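Local coordinates for protein beta-mannosidase (Trichoderma harzianum, PDB 4CVU) that probably hydrolyses terminal beta-mannosyl residues from the non-reducing ends of oligosaccharides, as a glycoside hydrolase of family 2, at residues R735-Y748 with T842-P854. Residues are numbered along the deposited sequence; the frame is centred on the assembly and turned at random.
Sequences RTYEHVIASAFWNY and TFTHHNHFLPVWP. With CD (cadmium ion), chain Y.
Trp746, Tyr748, Phe849 and Trp853 form an aromatic cluster at one end of this contact. Phe849 turns its edge to the five-membered ring of Trp746, with the planes at 77°, and its CE1 lies 3.6 Å from Trp746 CB. The CB of Tyr748 lies on the opposite face of the indole. The CG of Trp746 is anti to the backbone N (chi1 -174°), which carries the far rim of the indole to the 849-854 end, where CH2 is 3.3 Å from Pro851 O. The same rim points an edge at the face of Trp853. Trp853 in turn brings its own edge over the face of Tyr748, with CZ2 3.6 Å from Tyr748 CD2. An alanine in place of Trp746 would probably leave a gap between Phe849 and Trp853 and take away the face on which Phe849 rests.

Further along, the His845 ring lies under Ile741, whose CB makes a CH-pi contact 3.6 Å from the ring centroid. Phe843 packs against Val740 CG2.

Asn847 ND2 gives a nearly straight hydrogen bond of 2.9 Å to Ala742 O, in the plane of both groups. Water bridges add to it. One links Ala744 N to Asn847 ND2, another Glu738 OE2 to His846 N, and a third Arg735 NE to His846 O. His848 ND1 binds a cadmium ion at 2.5 Å.

Strands 740-747 and 842-849 run roughly parallel, 26° apart, as edge strands of two different sheets in the Ig-like region. Strand 752-759 pairs with the first and strand 821-830 with the second. Helix 664-692 packs on Thr736 and Ser743, and Arg735 forms a salt bridge with Asp901.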
ATOM      1  N   ARG A 735       8.626  32.893   6.840  1.00 36.09           N
ATOM      2  CA  ARG A 735       9.638  33.939   6.837  1.00 37.68           C
ATOM      3  C   ARG A 735       9.066  35.142   6.156  1.00 37.66           C
ATOM      4  O   ARG A 735       9.293  36.288   6.596  1.00 37.64           O
ATOM      5  CB  ARG A 735      10.922  33.528   6.104  1.00 37.81           C
ATOM      6  CG  ARG A 735      11.841  32.589   6.887  1.00 38.50           C
ATOM      7  CD  ARG A 735      13.231  32.557   6.227  1.00 38.56           C
ATOM      8  NE  ARG A 735      13.217  31.944   4.898  1.00 37.41           N
ATOM      9  CZ  ARG A 735      13.365  30.635   4.665  1.00 38.74           C
ATOM     10  NH1 ARG A 735      13.565  29.771   5.674  1.00 37.90           N
ATOM     11  NH2 ARG A 735      13.321  30.185   3.415  1.00 39.79           N
ATOM     12  N   THR A 736       8.320  34.891   5.087  1.00 38.79           N
ATOM     13  CA  THR A 736       7.802  35.992   4.291  1.00 38.87           C
ATOM     14  C   THR A 736       6.568  36.658   4.953  1.00 38.42           C
ATOM     15  O   THR A 736       6.166  37.723   4.520  1.00 40.16           O
ATOM     16  CB  THR A 736       7.484  35.545   2.837  1.00 38.36           C
ATOM     17  OG1 THR A 736       8.467  34.618   2.395  1.00 38.62           O
ATOM     18  CG2 THR A 736       7.466  36.735   1.875  1.00 37.08           C
ATOM     19  N   TYR A 737       5.976  36.010   5.956  1.00 38.58           N
ATOM     20  CA  TYR A 737       4.913  36.597   6.764  1.00 40.23           C
ATOM     21  C   TYR A 737       5.437  37.180   8.118  1.00 42.55           C
ATOM     22  O   TYR A 737       4.672  37.516   9.016  1.00 40.95           O
ATOM     23  CB  TYR A 737       3.788  35.569   7.015  1.00 41.26           C
ATOM     24  CG  TYR A 737       2.787  35.343   5.859  1.00 39.27           C
ATOM     25  CD1 TYR A 737       2.597  36.280   4.854  1.00 39.59           C
ATOM     26  CD2 TYR A 737       1.983  34.221   5.841  1.00 41.02           C
ATOM     27  CE1 TYR A 737       1.641  36.088   3.850  1.00 39.44           C
ATOM     28  CE2 TYR A 737       1.022  34.028   4.841  1.00 40.79           C
ATOM     29  CZ  TYR A 737       0.877  34.968   3.831  1.00 39.16           C
ATOM     30  OH  TYR A 737      -0.053  34.782   2.829  1.00 37.66           O
ATOM     31  N   GLU A 738       6.752  37.269   8.274  1.00 41.54           N
ATOM     32  CA  GLU A 738       7.299  37.879   9.481  1.00 44.24           C
ATOM     33  C   GLU A 738       6.929  39.379   9.523  1.00 42.02           C
ATOM     34  O   GLU A 738       6.650  40.005   8.490  1.00 41.46           O
ATOM     35  CB  GLU A 738       8.825  37.690   9.542  1.00 45.24           C
ATOM     36  CG  GLU A 738       9.256  36.278   9.933  1.00 46.66           C
ATOM     37  CD  GLU A 738      10.706  36.201  10.336  1.00 48.61           C
ATOM     38  OE1 GLU A 738      11.063  36.909  11.278  1.00 60.30           O
ATOM     39  OE2 GLU A 738      11.494  35.494   9.723  1.00 48.52           O
ATOM     40  N   HIS A 739       6.913  39.933  10.732  1.00 43.88           N
ATOM     41  CA  HIS A 739       6.490  41.335  10.934  1.00 42.16           C
ATOM     42  C   HIS A 739       7.288  42.322  10.104  1.00 41.78           C
ATOM     43  O   HIS A 739       6.726  43.205   9.515  1.00 43.85           O
ATOM     44  CB  HIS A 739       6.526  41.715  12.415  1.00 43.40           C
ATOM     45  CG  HIS A 739       5.535  40.968  13.245  1.00 43.07           C
ATOM     46  ND1 HIS A 739       4.172  41.133  13.116  1.00 42.37           N
ATOM     47  CD2 HIS A 739       5.712  40.037  14.212  1.00 43.74           C
ATOM     48  CE1 HIS A 739       3.553  40.332  13.970  1.00 42.37           C
ATOM     49  NE2 HIS A 739       4.462  39.666  14.653  1.00 43.55           N
ATOM     50  N   VAL A 740       8.611  42.145  10.060  1.00 43.08           N
ATOM     51  CA  VAL A 740       9.526  43.019   9.328  1.00 43.18           C
ATOM     52  C   VAL A 740      10.416  42.138   8.431  1.00 42.30           C
ATOM     53  O   VAL A 740      11.114  41.258   8.927  1.00 44.05           O
ATOM     54  CB  VAL A 740      10.401  43.829  10.320  1.00 44.81           C
ATOM     55  CG1 VAL A 740      11.198  44.905   9.614  1.00 45.35           C
ATOM     56  CG2 VAL A 740       9.542  44.466  11.405  1.00 46.07           C
ATOM     57  N   ILE A 741      10.357  42.368   7.121  1.00 41.45           N
ATOM     58  CA  ILE A 741      11.085  41.574   6.136  1.00 41.09           C
ATOM     59  C   ILE A 741      11.846  42.478   5.180  1.00 41.72           C
ATOM     60  O   ILE A 741      11.444  43.611   4.923  1.00 41.87           O
ATOM     61  CB  ILE A 741      10.133  40.626   5.337  1.00 40.52           C
ATOM     62  CG1 ILE A 741       9.070  41.434   4.562  1.00 40.59           C
ATOM     63  CG2 ILE A 741       9.454  39.637   6.289  1.00 40.08           C
ATOM     64  CD1 ILE A 741       8.301  40.619   3.532  1.00 39.44           C
ATOM     65  N   ALA A 742      12.969  41.965   4.699  1.00 43.94           N
ATOM     66  CA  ALA A 742      13.745  42.541   3.596  1.00 45.28           C
ATOM     67  C   ALA A 742      13.542  41.654   2.387  1.00 45.32           C
ATOM     68  O   ALA A 742      13.751  40.441   2.466  1.00 47.30           O
ATOM     69  CB  ALA A 742      15.227  42.593   3.958  1.00 44.87           C
ATOM     70  N   SER A 743      13.159  42.245   1.271  1.00 45.24           N
ATOM     71  CA  SER A 743      12.690  41.492   0.130  1.00 44.89           C
ATOM     72  C   SER A 743      13.455  41.902  -1.120  1.00 46.82           C
ATOM     73  O   SER A 743      13.647  43.099  -1.348  1.00 46.24           O
ATOM     74  CB  SER A 743      11.189  41.728  -0.073  1.00 43.88           C
ATOM     75  OG  SER A 743      10.403  41.218   1.011  1.00 43.39           O
ATOM     76  N   ALA A 744      13.869  40.913  -1.925  1.00 46.16           N
ATOM     77  CA  ALA A 744      14.645  41.159  -3.145  1.00 47.45           C
ATOM     78  C   ALA A 744      13.761  41.047  -4.361  1.00 45.00           C
ATOM     79  O   ALA A 744      13.172  40.008  -4.592  1.00 46.65           O
ATOM     80  CB  ALA A 744      15.797  40.167  -3.263  1.00 46.40           C
ATOM     81  N   PHE A 745      13.704  42.115  -5.139  1.00 46.07           N
ATOM     82  CA  PHE A 745      12.901  42.186  -6.362  1.00 47.55           C
ATOM     83  C   PHE A 745      13.842  42.223  -7.552  1.00 50.29           C
ATOM     84  O   PHE A 745      14.652  43.158  -7.682  1.00 49.53           O
ATOM     85  CB  PHE A 745      12.045  43.458  -6.377  1.00 46.10           C
ATOM     86  CG  PHE A 745      10.889  43.426  -5.420  1.00 45.79           C
ATOM     87  CD1 PHE A 745      11.056  43.768  -4.090  1.00 46.77           C
ATOM     88  CD2 PHE A 745       9.631  43.077  -5.855  1.00 46.20           C
ATOM     89  CE1 PHE A 745       9.991  43.749  -3.199  1.00 47.38           C
ATOM     90  CE2 PHE A 745       8.553  43.052  -4.979  1.00 45.90           C
ATOM     91  CZ  PHE A 745       8.729  43.390  -3.650  1.00 47.11           C
ATOM     92  N   TRP A 746      13.739  41.230  -8.424  1.00 50.45           N
ATOM     93  CA  TRP A 746      14.643  41.139  -9.565  1.00 53.59           C
ATOM     94  C   TRP A 746      13.889  41.346 -10.865  1.00 55.20           C
ATOM     95  O   TRP A 746      13.064  40.521 -11.254  1.00 53.96           O
ATOM     96  CB  TRP A 746      15.353  39.786  -9.576  1.00 56.05           C
ATOM     97  CG  TRP A 746      16.425  39.650 -10.666  1.00 60.98           C
ATOM     98  CD1 TRP A 746      17.198  40.653 -11.214  1.00 60.70           C
ATOM     99  CD2 TRP A 746      16.847  38.435 -11.290  1.00 64.08           C
ATOM    100  NE1 TRP A 746      18.054  40.131 -12.148  1.00 64.79           N
ATOM    101  CE2 TRP A 746      17.866  38.773 -12.214  1.00 65.28           C
ATOM    102  CE3 TRP A 746      16.458  37.088 -11.166  1.00 64.51           C
ATOM    103  CZ2 TRP A 746      18.501  37.807 -13.017  1.00 68.16           C
ATOM    104  CZ3 TRP A 746      17.088  36.129 -11.962  1.00 64.84           C
ATOM    105  CH2 TRP A 746      18.096  36.495 -12.876  1.00 66.68           C
ATOM    106  N   ASN A 747      14.136  42.473 -11.512  1.00 55.56           N
ATOM    107  CA  ASN A 747      13.665  42.668 -12.861  1.00 57.36           C
ATOM    108  C   ASN A 747      14.725  42.058 -13.765  1.00 58.19           C
ATOM    109  O   ASN A 747      15.779  42.637 -13.955  1.00 60.67           O
ATOM    110  CB  ASN A 747      13.444  44.152 -13.147  1.00 58.43           C
ATOM    111  CG  ASN A 747      12.793  44.389 -14.490  1.00 60.31           C
ATOM    112  OD1 ASN A 747      12.957  43.592 -15.418  1.00 61.29           O
ATOM    113  ND2 ASN A 747      12.037  45.479 -14.605  1.00 62.82           N
ATOM    114  N   TYR A 748      14.457  40.874 -14.297  1.00 59.90           N
ATOM    115  CA  TYR A 748      15.491  40.120 -15.007  1.00 64.28           C
ATOM    116  C   TYR A 748      15.635  40.487 -16.477  1.00 66.25           C
ATOM    117  O   TYR A 748      16.609  40.099 -17.099  1.00 70.28           O
ATOM    118  CB  TYR A 748      15.307  38.604 -14.834  1.00 63.74           C
ATOM    119  CG  TYR A 748      13.921  38.071 -15.163  1.00 64.31           C
ATOM    120  CD1 TYR A 748      13.506  37.921 -16.483  1.00 65.06           C
ATOM    121  CD2 TYR A 748      13.035  37.690 -14.143  1.00 61.82           C
ATOM    122  CE1 TYR A 748      12.244  37.422 -16.784  1.00 68.05           C
ATOM    123  CE2 TYR A 748      11.781  37.184 -14.430  1.00 62.06           C
ATOM    124  CZ  TYR A 748      11.381  37.065 -15.745  1.00 64.28           C
ATOM    125  OH  TYR A 748      10.147  36.569 -16.040  1.00 63.07           O
ATOM    126  N   THR A 842      12.990  42.458  19.462  1.00 64.93           N
ATOM    127  CA  THR A 842      13.929  42.437  18.343  1.00 65.86           C
ATOM    128  C   THR A 842      13.373  41.539  17.199  1.00 61.90           C
ATOM    129  O   THR A 842      13.017  40.382  17.403  1.00 58.01           O
ATOM    130  CB  THR A 842      15.359  42.045  18.786  1.00 67.74           C
ATOM    131  OG1 THR A 842      16.157  41.716  17.632  1.00 69.25           O
ATOM    132  CG2 THR A 842      15.344  40.871  19.752  1.00 68.99           C
ATOM    133  N   PHE A 843      13.280  42.126  16.012  1.00 59.56           N
ATOM    134  CA  PHE A 843      12.789  41.445  14.811  1.00 59.78           C
ATOM    135  C   PHE A 843      13.948  41.108  13.860  1.00 58.85           C
ATOM    136  O   PHE A 843      14.760  41.979  13.531  1.00 58.38           O
ATOM    137  CB  PHE A 843      11.783  42.342  14.086  1.00 57.78           C
ATOM    138  CG  PHE A 843      10.605  42.725  14.921  1.00 55.77           C
ATOM    139  CD1 PHE A 843       9.601  41.805  15.190  1.00 55.98           C
ATOM    140  CD2 PHE A 843      10.496  44.001  15.443  1.00 57.54           C
ATOM    141  CE1 PHE A 843       8.504  42.141  15.967  1.00 56.16           C
ATOM    142  CE2 PHE A 843       9.402  44.351  16.223  1.00 57.27           C
ATOM    143  CZ  PHE A 843       8.403  43.417  16.488  1.00 57.38           C
ATOM    144  N   THR A 844      14.047  39.855  13.434  1.00 55.24           N
ATOM    145  CA  THR A 844      15.085  39.441  12.489  1.00 54.67           C
ATOM    146  C   THR A 844      14.495  38.611  11.338  1.00 52.16           C
ATOM    147  O   THR A 844      13.620  37.788  11.535  1.00 50.09           O
ATOM    148  CB  THR A 844      16.130  38.568  13.176  1.00 55.96           C
ATOM    149  OG1 THR A 844      15.438  37.506  13.803  1.00 59.81           O
ATOM    150  CG2 THR A 844      16.818  39.308  14.217  1.00 55.98           C
ATOM    151  N   HIS A 845      15.003  38.845  10.148  1.00 49.31           N
ATOM    152  CA  HIS A 845      14.545  38.178   8.943  1.00 49.67           C
ATOM    153  C   HIS A 845      15.769  37.772   8.121  1.00 49.90           C
ATOM    154  O   HIS A 845      16.636  38.582   7.912  1.00 49.96           O
ATOM    155  CB  HIS A 845      13.694  39.151   8.120  1.00 46.54           C
ATOM    156  CG  HIS A 845      13.138  38.568   6.881  1.00 46.29           C
ATOM    157  ND1 HIS A 845      13.389  39.085   5.635  1.00 45.46           N
ATOM    158  CD2 HIS A 845      12.337  37.495   6.693  1.00 45.28           C
ATOM    159  CE1 HIS A 845      12.756  38.362   4.738  1.00 45.67           C
ATOM    160  NE2 HIS A 845      12.103  37.399   5.357  1.00 44.32           N
ATOM    161  N   HIS A 846      15.796  36.529   7.662  1.00 47.50           N
ATOM    162  CA  HIS A 846      16.837  35.971   6.806  1.00 47.94           C
ATOM    163  C   HIS A 846      16.285  35.762   5.400  1.00 48.56           C
ATOM    164  O   HIS A 846      15.150  35.410   5.223  1.00 46.75           O
ATOM    165  CB  HIS A 846      17.377  34.668   7.381  1.00 49.89           C
ATOM    166  CG  HIS A 846      17.942  34.832   8.748  1.00 55.12           C
ATOM    167  ND1 HIS A 846      17.150  34.913   9.875  1.00 60.27           N
ATOM    168  CD2 HIS A 846      19.216  35.028   9.172  1.00 58.11           C
ATOM    169  CE1 HIS A 846      17.914  35.117  10.936  1.00 60.77           C
ATOM    170  NE2 HIS A 846      19.171  35.197  10.534  1.00 58.63           N
ATOM    171  N   ASN A 847      17.108  36.009   4.413  1.00 46.27           N
ATOM    172  CA  ASN A 847      16.700  35.915   3.026  1.00 45.80           C
ATOM    173  C   ASN A 847      17.958  35.803   2.161  1.00 46.44           C
ATOM    174  O   ASN A 847      19.091  35.869   2.683  1.00 46.34           O
ATOM    175  CB  ASN A 847      15.879  37.145   2.646  1.00 43.98           C
ATOM    176  CG  ASN A 847      15.013  36.927   1.421  1.00 44.82           C
ATOM    177  OD1 ASN A 847      15.115  35.912   0.719  1.00 44.25           O
ATOM    178  ND2 ASN A 847      14.134  37.871   1.175  1.00 45.58           N
ATOM    179  N   HIS A 848      17.775  35.589   0.863  1.00 45.20           N
ATOM    180  CA  HIS A 848      18.882  35.564  -0.080  1.00 44.20           C
ATOM    181  C   HIS A 848      18.467  36.033  -1.475  1.00 45.06           C
ATOM    182  O   HIS A 848      17.284  36.020  -1.818  1.00 43.49           O
ATOM    183  CB  HIS A 848      19.458  34.150  -0.171  1.00 45.07           C
ATOM    184  CG  HIS A 848      18.737  33.270  -1.139  1.00 43.00           C
ATOM    185  ND1 HIS A 848      17.410  32.957  -1.007  1.00 44.54           N
ATOM    186  CD2 HIS A 848      19.142  32.684  -2.285  1.00 45.11           C
ATOM    187  CE1 HIS A 848      17.026  32.194  -2.015  1.00 44.67           C
ATOM    188  NE2 HIS A 848      18.067  32.002  -2.797  1.00 45.26           N
ATOM    189  N   PHE A 849      19.450  36.408  -2.288  1.00 44.89           N
ATOM    190  CA  PHE A 849      19.216  36.715  -3.688  1.00 45.14           C
ATOM    191  C   PHE A 849      20.242  36.020  -4.577  1.00 48.43           C
ATOM    192  O   PHE A 849      21.461  36.204  -4.420  1.00 47.40           O
ATOM    193  CB  PHE A 849      19.268  38.202  -3.974  1.00 45.43           C
ATOM    194  CG  PHE A 849      19.233  38.521  -5.439  1.00 46.11           C
ATOM    195  CD1 PHE A 849      18.104  38.220  -6.202  1.00 47.29           C
ATOM    196  CD2 PHE A 849      20.311  39.103  -6.070  1.00 46.81           C
ATOM    197  CE1 PHE A 849      18.057  38.513  -7.572  1.00 48.09           C
ATOM    198  CE2 PHE A 849      20.273  39.400  -7.433  1.00 47.95           C
ATOM    199  CZ  PHE A 849      19.147  39.099  -8.189  1.00 47.65           C
ATOM    200  N   LEU A 850      19.737  35.240  -5.513  1.00 45.86           N
ATOM    201  CA  LEU A 850      20.546  34.536  -6.462  1.00 48.53           C
ATOM    202  C   LEU A 850      20.368  35.219  -7.818  1.00 48.94           C
ATOM    203  O   LEU A 850      19.256  35.296  -8.319  1.00 49.65           O
ATOM    204  CB  LEU A 850      20.084  33.099  -6.513  1.00 48.32           C
ATOM    205  CG  LEU A 850      21.066  32.074  -7.048  1.00 51.49           C
ATOM    206  CD1 LEU A 850      22.180  31.802  -6.037  1.00 51.03           C
ATOM    207  CD2 LEU A 850      20.321  30.795  -7.384  1.00 52.04           C
ATOM    208  N   PRO A 851      21.459  35.727  -8.410  1.00 49.08           N
ATOM    209  CA  PRO A 851      21.422  36.490  -9.672  1.00 48.96           C
ATOM    210  C   PRO A 851      21.251  35.640 -10.934  1.00 48.93           C
ATOM    211  O   PRO A 851      21.240  36.166 -12.040  1.00 48.45           O
ATOM    212  CB  PRO A 851      22.770  37.188  -9.694  1.00 50.14           C
ATOM    213  CG  PRO A 851      23.666  36.247  -8.961  1.00 49.71           C
ATOM    214  CD  PRO A 851      22.833  35.611  -7.890  1.00 50.09           C
ATOM    215  N   VAL A 852      21.095  34.335 -10.754  1.00 49.28           N
ATOM    216  CA  VAL A 852      20.637  33.450 -11.828  1.00 50.11           C
ATOM    217  C   VAL A 852      19.527  32.551 -11.279  1.00 47.83           C
ATOM    218  O   VAL A 852      19.264  32.566 -10.088  1.00 47.22           O
ATOM    219  CB  VAL A 852      21.791  32.580 -12.376  1.00 49.22           C
ATOM    220  CG1 VAL A 852      22.844  33.452 -13.056  1.00 49.92           C
ATOM    221  CG2 VAL A 852      22.404  31.742 -11.261  1.00 49.74           C
ATOM    222  N   TRP A 853      18.900  31.761 -12.150  1.00 46.72           N
ATOM    223  CA  TRP A 853      17.871  30.815 -11.713  1.00 44.59           C
ATOM    224  C   TRP A 853      18.563  29.681 -10.974  1.00 42.10           C
ATOM    225  O   TRP A 853      19.739  29.403 -11.217  1.00 41.24           O
ATOM    226  CB  TRP A 853      17.039  30.289 -12.884  1.00 44.97           C
ATOM    227  CG  TRP A 853      16.387  31.405 -13.626  1.00 47.46           C
ATOM    228  CD1 TRP A 853      16.627  31.778 -14.905  1.00 47.32           C
ATOM    229  CD2 TRP A 853      15.424  32.340 -13.105  1.00 47.34           C
ATOM    230  NE1 TRP A 853      15.855  32.877 -15.229  1.00 49.53           N
ATOM    231  CE2 TRP A 853      15.109  33.237 -14.143  1.00 49.03           C
ATOM    232  CE3 TRP A 853      14.778  32.482 -11.873  1.00 48.07           C
ATOM    233  CZ2 TRP A 853      14.194  34.289 -13.980  1.00 50.82           C
ATOM    234  CZ3 TRP A 853      13.865  33.529 -11.705  1.00 48.32           C
ATOM    235  CH2 TRP A 853      13.587  34.419 -12.755  1.00 50.13           C
ATOM    236  N   PRO A 854      17.844  29.030 -10.057  1.00 40.25           N
ATOM    237  CA  PRO A 854      18.497  27.958  -9.313  1.00 39.65           C
ATOM    238  C   PRO A 854      19.186  26.933 -10.204  1.00 39.60           C
ATOM    239  O   PRO A 854      20.280  26.474  -9.860  1.00 42.06           O
ATOM    240  CB  PRO A 854      17.364  27.333  -8.499  1.00 38.60           C
ATOM    241  CG  PRO A 854      16.362  28.413  -8.353  1.00 40.48           C
ATOM    242  CD  PRO A 854      16.497  29.353  -9.536  1.00 40.24           C
TER
HETATM  243 CD    CD Y1020      16.728  31.591   1.033  1.00 77.46          CD
HETATM  244  O   HOH W   1      13.210  34.319   3.550  1.00 33.69           O
HETATM  245  O   HOH W   2      11.017  36.516   2.524  1.00 40.46           O
HETATM  246  O   HOH W   3      13.694  34.869   8.806  1.00 43.69           O
HETATM  247  O   HOH W   4      11.270  38.361  14.246  1.00 44.83           O
HETATM  248  O   HOH W   5      13.217  38.028  -1.705  1.00 39.28           O
HETATM  249  O   HOH W   6      16.886  28.911   0.337  1.00 42.41           O
HETATM  250  O   HOH W   7      17.779  31.842   3.603  1.00 35.58           O